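Local coordinates for CBS domain containing membrane protein (Sphaerobacter thermophilus, PDB 4ESY) that is of unconfirmed function but carries a C-terminal pair of CBS motifs, which in related proteins commonly bind adenine nucleotides and regulate the attached domains, at residues B[114-119]-B[137-142]. Sequence-based numbering, arbitrary orientation.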
ATOM      1  N   PRO B 114     -12.812  13.434  -2.700  1.00 42.94           N
ATOM      2  CA  PRO B 114     -13.244  12.159  -2.100  1.00 43.85           C
ATOM      3  C   PRO B 114     -14.754  11.991  -2.283  1.00 45.13           C
ATOM      4  O   PRO B 114     -15.519  12.924  -2.020  1.00 44.69           O
ATOM      5  CB  PRO B 114     -12.903  12.335  -0.619  1.00 43.11           C
ATOM      6  CG  PRO B 114     -13.058  13.861  -0.391  1.00 43.83           C
ATOM      7  CD  PRO B 114     -12.668  14.521  -1.711  1.00 43.86           C
ATOM      8  N   VAL B 115     -15.174  10.824  -2.759  1.00 46.42           N
ATOM      9  CA  VAL B 115     -16.594  10.578  -2.952  1.00 49.95           C
ATOM     10  C   VAL B 115     -17.270  10.417  -1.595  1.00 49.61           C
ATOM     11  O   VAL B 115     -18.413  10.836  -1.407  1.00 53.04           O
ATOM     12  CB  VAL B 115     -16.861   9.345  -3.852  1.00 73.36           C
ATOM     13  CG1 VAL B 115     -16.527   9.667  -5.312  1.00 74.77           C
ATOM     14  CG2 VAL B 115     -16.064   8.138  -3.374  1.00 70.84           C
ATOM     15  N   VAL B 116     -16.564   9.830  -0.631  1.00 42.66           N
ATOM     16  CA  VAL B 116     -17.153   9.686   0.689  1.00 39.58           C
ATOM     17  C   VAL B 116     -16.190  10.034   1.806  1.00 33.91           C
ATOM     18  O   VAL B 116     -14.968   9.873   1.674  1.00 33.24           O
ATOM     19  CB  VAL B 116     -17.735   8.263   0.893  1.00 58.06           C
ATOM     20  CG1 VAL B 116     -16.662   7.308   1.366  1.00 54.30           C
ATOM     21  CG2 VAL B 116     -18.898   8.307   1.877  1.00 59.97           C
ATOM     22  N   THR B 117     -16.725  10.555   2.898  1.00 32.37           N
ATOM     23  CA  THR B 117     -15.898  10.742   4.078  1.00 33.99           C
ATOM     24  C   THR B 117     -16.494  10.000   5.289  1.00 35.30           C
ATOM     25  O   THR B 117     -17.692   9.662   5.314  1.00 41.28           O
ATOM     26  CB  THR B 117     -15.708  12.236   4.424  1.00 36.74           C
ATOM     27  OG1 THR B 117     -16.942  12.760   4.926  1.00 45.60           O
ATOM     28  CG2 THR B 117     -15.285  13.043   3.199  1.00 35.46           C
ATOM     29  N   ALA B 118     -15.674   9.759   6.302  1.00 31.47           N
ATOM     30  CA  ALA B 118     -16.164   9.169   7.549  1.00 30.91           C
ATOM     31  C   ALA B 118     -15.923  10.101   8.741  1.00 32.10           C
ATOM     32  O   ALA B 118     -15.123  11.053   8.651  1.00 30.86           O
ATOM     33  CB  ALA B 118     -15.490   7.816   7.785  1.00 26.63           C
ATOM     34  N   ALA B 119     -16.620   9.826   9.844  1.00 33.59           N
ATOM     35  CA  ALA B 119     -16.392  10.492  11.133  1.00 32.84           C
ATOM     36  C   ALA B 119     -15.732   9.485  12.083  1.00 31.94           C
ATOM     37  O   ALA B 119     -15.914   8.284  11.924  1.00 30.61           O
ATOM     38  CB  ALA B 119     -17.721  11.021  11.709  1.00 35.73           C
ATOM     39  N   HIS B 137     -10.476   2.855  -2.562  1.00 45.72           N
ATOM     40  CA  HIS B 137      -9.329   2.354  -1.809  1.00 41.58           C
ATOM     41  C   HIS B 137      -8.926   3.204  -0.604  1.00 38.30           C
ATOM     42  O   HIS B 137      -8.067   2.783   0.199  1.00 36.79           O
ATOM     43  CB  HIS B 137      -8.124   2.186  -2.723  1.00 47.57           C
ATOM     44  CG  HIS B 137      -8.342   1.195  -3.825  1.00 54.38           C
ATOM     45  ND1 HIS B 137      -8.281  -0.170  -3.621  1.00 54.85           N
ATOM     46  CD2 HIS B 137      -8.643   1.370  -5.133  1.00 58.13           C
ATOM     47  CE1 HIS B 137      -8.525  -0.791  -4.762  1.00 59.52           C
ATOM     48  NE2 HIS B 137      -8.744   0.121  -5.696  1.00 62.20           N
ATOM     49  N   ARG B 138      -9.537   4.379  -0.470  1.00 35.39           N
ATOM     50  CA  ARG B 138      -9.139   5.321   0.573  1.00 35.83           C
ATOM     51  C   ARG B 138     -10.332   6.141   0.988  1.00 33.16           C
ATOM     52  O   ARG B 138     -11.050   6.617   0.127  1.00 33.51           O
ATOM     53  CB  ARG B 138      -8.140   6.325   0.006  1.00 43.84           C
ATOM     54  CG  ARG B 138      -6.701   5.978   0.218  1.00 50.47           C
ATOM     55  CD  ARG B 138      -5.829   6.960  -0.552  1.00 58.05           C
ATOM     56  NE  ARG B 138      -5.826   6.682  -1.976  1.00 66.07           N
ATOM     57  CZ  ARG B 138      -4.934   5.898  -2.577  1.00 70.14           C
ATOM     58  NH1 ARG B 138      -3.978   5.313  -1.863  1.00 69.59           N
ATOM     59  NH2 ARG B 138      -4.996   5.705  -3.888  1.00 73.55           N
ATOM     60  N   ILE B 139     -10.500   6.371   2.289  1.00 29.00           N
ATOM     61  CA  ILE B 139     -11.564   7.246   2.767  1.00 28.18           C
ATOM     62  C   ILE B 139     -11.031   8.140   3.863  1.00 22.92           C
ATOM     63  O   ILE B 139     -10.553   7.624   4.882  1.00 23.10           O
ATOM     64  CB  ILE B 139     -12.733   6.426   3.352  1.00 29.53           C
ATOM     65  CG1 ILE B 139     -13.428   5.639   2.225  1.00 34.20           C
ATOM     66  CG2 ILE B 139     -13.748   7.358   4.086  1.00 28.63           C
ATOM     67  CD1 ILE B 139     -14.454   4.591   2.704  1.00 34.08           C
ATOM     68  N   PRO B 140     -11.165   9.463   3.691  1.00 22.61           N
ATOM     69  CA  PRO B 140     -10.758  10.452   4.688  1.00 24.56           C
ATOM     70  C   PRO B 140     -11.680  10.447   5.933  1.00 26.18           C
ATOM     71  O   PRO B 140     -12.882  10.229   5.830  1.00 27.95           O
ATOM     72  CB  PRO B 140     -10.818  11.797   3.918  1.00 26.19           C
ATOM     73  CG  PRO B 140     -11.808  11.576   2.837  1.00 29.64           C
ATOM     74  CD  PRO B 140     -11.720  10.095   2.475  1.00 27.58           C
ATOM     75  N   VAL B 141     -11.084  10.621   7.104  1.00 25.49           N
ATOM     76  CA  VAL B 141     -11.836  10.712   8.352  1.00 23.79           C
ATOM     77  C   VAL B 141     -11.767  12.165   8.784  1.00 26.08           C
ATOM     78  O   VAL B 141     -10.701  12.770   8.815  1.00 26.21           O
ATOM     79  CB  VAL B 141     -11.283   9.764   9.438  1.00 22.69           C
ATOM     80  CG1 VAL B 141     -12.196   9.751  10.660  1.00 23.92           C
ATOM     81  CG2 VAL B 141     -11.149   8.342   8.880  1.00 22.41           C
ATOM     82  N   VAL B 142     -12.935  12.727   9.065  1.00 26.32           N
ATOM     83  CA  VAL B 142     -13.083  14.124   9.395  1.00 30.16           C
ATOM     84  C   VAL B 142     -13.809  14.248  10.709  1.00 32.80           C
ATOM     85  O   VAL B 142     -14.800  13.561  10.934  1.00 34.05           O
ATOM     86  CB  VAL B 142     -13.890  14.818   8.302  1.00 35.40           C
ATOM     87  CG1 VAL B 142     -14.258  16.230   8.714  1.00 40.11           C
ATOM     88  CG2 VAL B 142     -13.088  14.816   7.026  1.00 34.39           C
TER
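The chi1 torsions of Ile139 and Val116 turn their CG1 atoms toward each other: CG1 of Ile139 is anti to its own carbonyl carbon (chi1 -67°), whereas CG1 of Val116 sits between backbone N and carbonyl carbon. Val116 CG1 thereby comes within 3.7 Å of Ile139 CG1. The contact belongs to the second CBS motif, where the extended 114-119 chain takes the place of the first strand of a right-handed beta-alpha-beta unit; a single bridge joins it in the parallel sense to strand 138-143, the two paths diverging by 52°. At that bridge, Ala118 with Val141, Ala118 N donates to Pro140 O (2.9 Å, 171° at the hydrogen), and Ala118 O accepts from Val142 N at 2.8 Å. Lacking an N-H, Pro140 cannot donate to Val116 O, which meets Pro140 CD at 3.4 Å instead, consistent with the bridge standing alone. On the same flank the ring receives Pro114, crossing it at about a right angle with Pro114 CB 3.7 Å from Pro140 CG, and the methyl CG2 of Thr117; Leu61 and Ile64 also touch it. Ile139 takes the other flank with Ala118, against Ile127 of helix 124-134; the small Ala118 side chain, its CB 4.1 Å from Ile139 CG2, probably leaves room for both. Replacing Ile139 by an alanine would probably leave Val116 CG1 without its aliphatic partner and open a gap beside Ile127 and Gln130. Beyond the bridge, Asp122 OD2 accepts from Ala119 N. Ala118 O also receives a CA-H contact, from Val141 CA at 3.3 Å.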